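Local coordinates for protein dermonecrotic toxin (Pasteurella multocida, PDB 2EBF) that acts as a dermonecrotic, osteolytic toxin and potent mitogen that drives bone resorption and is associated with progressive atrophic rhinitis in pigs, at residues 683-688 against 693-698. Numbering follows the deposited sequence.
Sequences SHLQFV and DTTILI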
# COMPACT_ATOMS: atom_id res chain seq x y z
N SER A 683 -37.79 7.69 -22.59
CA SER A 683 -38.49 6.43 -22.34
C SER A 683 -38.42 5.93 -20.91
O SER A 683 -38.70 4.76 -20.65
CB SER A 683 -38.00 5.37 -23.33
OG SER A 683 -36.67 5.01 -23.05
N HIS A 684 -38.08 6.81 -19.97
CA HIS A 684 -37.92 6.41 -18.56
C HIS A 684 -39.25 6.09 -17.85
O HIS A 684 -39.25 5.46 -16.79
CB HIS A 684 -37.17 7.50 -17.79
CG HIS A 684 -38.05 8.59 -17.27
ND1 HIS A 684 -38.69 9.49 -18.09
CD2 HIS A 684 -38.40 8.92 -16.00
CE1 HIS A 684 -39.39 10.33 -17.35
NE2 HIS A 684 -39.23 10.01 -16.09
N LEU A 685 -40.37 6.52 -18.43
CA LEU A 685 -41.69 6.25 -17.83
C LEU A 685 -42.13 4.79 -18.00
O LEU A 685 -43.17 4.39 -17.48
CB LEU A 685 -42.76 7.23 -18.33
CG LEU A 685 -42.68 8.69 -17.85
CD1 LEU A 685 -43.93 9.44 -18.27
CD2 LEU A 685 -42.46 8.81 -16.34
N GLN A 686 -41.33 4.00 -18.73
CA GLN A 686 -41.58 2.56 -18.75
C GLN A 686 -41.31 1.94 -17.38
O GLN A 686 -41.73 0.81 -17.10
CB GLN A 686 -40.85 1.86 -19.93
CG GLN A 686 -39.35 1.71 -19.82
CD GLN A 686 -38.69 1.35 -21.17
OE1 GLN A 686 -37.91 2.14 -21.71
NE2 GLN A 686 -39.01 0.17 -21.70
N PHE A 687 -40.63 2.70 -16.52
CA PHE A 687 -40.26 2.26 -15.17
C PHE A 687 -41.07 3.02 -14.14
O PHE A 687 -41.50 4.15 -14.39
CB PHE A 687 -38.76 2.47 -14.92
CG PHE A 687 -37.89 1.91 -16.00
CD1 PHE A 687 -37.89 0.55 -16.28
CD2 PHE A 687 -37.09 2.75 -16.76
CE1 PHE A 687 -37.11 0.02 -17.31
CE2 PHE A 687 -36.30 2.23 -17.79
CZ PHE A 687 -36.30 0.87 -18.06
N VAL A 688 -41.25 2.40 -12.98
CA VAL A 688 -42.06 2.96 -11.91
C VAL A 688 -41.63 4.39 -11.55
O VAL A 688 -40.42 4.68 -11.49
CB VAL A 688 -42.10 1.99 -10.69
CG1 VAL A 688 -40.76 1.96 -9.95
CG2 VAL A 688 -43.21 2.35 -9.76
N ASP A 693 -44.92 12.74 -13.00
CA ASP A 693 -43.54 12.92 -13.46
C ASP A 693 -43.48 13.38 -14.91
O ASP A 693 -44.35 13.05 -15.72
CB ASP A 693 -42.72 11.64 -13.27
CG ASP A 693 -41.23 11.92 -13.11
OD1 ASP A 693 -40.83 13.10 -13.15
OD2 ASP A 693 -40.45 10.96 -12.95
N THR A 694 -42.45 14.16 -15.21
CA THR A 694 -42.11 14.60 -16.57
C THR A 694 -41.91 13.38 -17.49
O THR A 694 -41.50 12.32 -17.03
CB THR A 694 -40.82 15.47 -16.54
OG1 THR A 694 -40.61 16.06 -17.82
CG2 THR A 694 -39.58 14.65 -16.15
N THR A 695 -42.21 13.54 -18.78
CA THR A 695 -42.05 12.46 -19.76
C THR A 695 -40.61 12.27 -20.23
O THR A 695 -40.23 11.19 -20.66
CB THR A 695 -42.91 12.69 -21.02
OG1 THR A 695 -42.68 14.02 -21.50
CG2 THR A 695 -44.40 12.52 -20.70
N ILE A 696 -39.81 13.33 -20.17
CA ILE A 696 -38.42 13.26 -20.62
C ILE A 696 -37.50 13.53 -19.44
O ILE A 696 -37.53 14.63 -18.86
CB ILE A 696 -38.12 14.28 -21.77
CG1 ILE A 696 -39.06 14.07 -22.96
CG2 ILE A 696 -36.64 14.20 -22.20
CD1 ILE A 696 -39.11 15.26 -23.91
N LEU A 697 -36.72 12.52 -19.08
CA LEU A 697 -35.80 12.60 -17.95
C LEU A 697 -34.44 13.15 -18.36
O LEU A 697 -33.74 12.57 -19.20
CB LEU A 697 -35.63 11.22 -17.30
CG LEU A 697 -34.65 11.11 -16.12
CD1 LEU A 697 -35.01 12.08 -14.98
CD2 LEU A 697 -34.63 9.68 -15.58
N ILE A 698 -34.05 14.28 -17.77
CA ILE A 698 -32.75 14.89 -18.03
C ILE A 698 -31.95 15.03 -16.74
O ILE A 698 -32.36 15.77 -15.83
CB ILE A 698 -32.88 16.26 -18.76
CG1 ILE A 698 -33.65 16.07 -20.08
CG2 ILE A 698 -31.49 16.90 -18.98
CD1 ILE A 698 -34.01 17.37 -20.79
O HOH W 1 -40.88 8.42 -20.82
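Leu697 CB sits over one face of the His684 imidazole, 3.6 Å from the ring centroid and only 12° off the normal, a CH-pi contact; Leu697 CD2 packs beside His684 CD2. At the edge of the same ring, near its plane, lie polar atoms of the approaching chain: the carbonyl oxygens of Thr694 and Thr695 and the Asp693 carboxylate. His684 CE1 comes within 2.9 Å of Thr694 O, so the CE1-H, probably polarised by the neighbouring ring nitrogens, is directed at that carbonyl. His684 NE2 gives a weak, long hydrogen bond to Asp693 OD2 (3.5 Å, N-H...O angle 161°); the carboxylate stands perpendicular to the ring. The stronger partner of OD2 is Arg586 of helix 583-591, whose salt bridge would hold the carboxylate beside the imidazole. With chi1 at 86°, His684 CG lies between its backbone N and carbonyl carbon, which sends the ring across to Leu697. Both segments belong to the C3 domain at the C-terminal end of the toxin, in the part of the chain bearing the thiol protease-like catalytic triad. The 3-10 turn 684-686 follows strand 676-681, and the chain then loops back to enter strand 697-700, an outermost strand of the antiparallel sheet; Leu697 hydrogen-bonds through its backbone to Asp681. Next to the histidine, Leu685 spreads its two methyls along the returning loop: Leu685 CD1 packs 3.9 Å from Thr695 CA and also meets the Thr695 CG2 methyl. Leu685 CD2 rests near Thr694 O and lies 4.2 Å from Asp693 CB. A water links the backbones, accepting from Leu685 N (3.1 Å) and lying 2.8 Å from Thr695 O, to which it can donate. Beyond the turn, Arg711 hydrogen-bonds to the carbonyls of Phe687 and Val688.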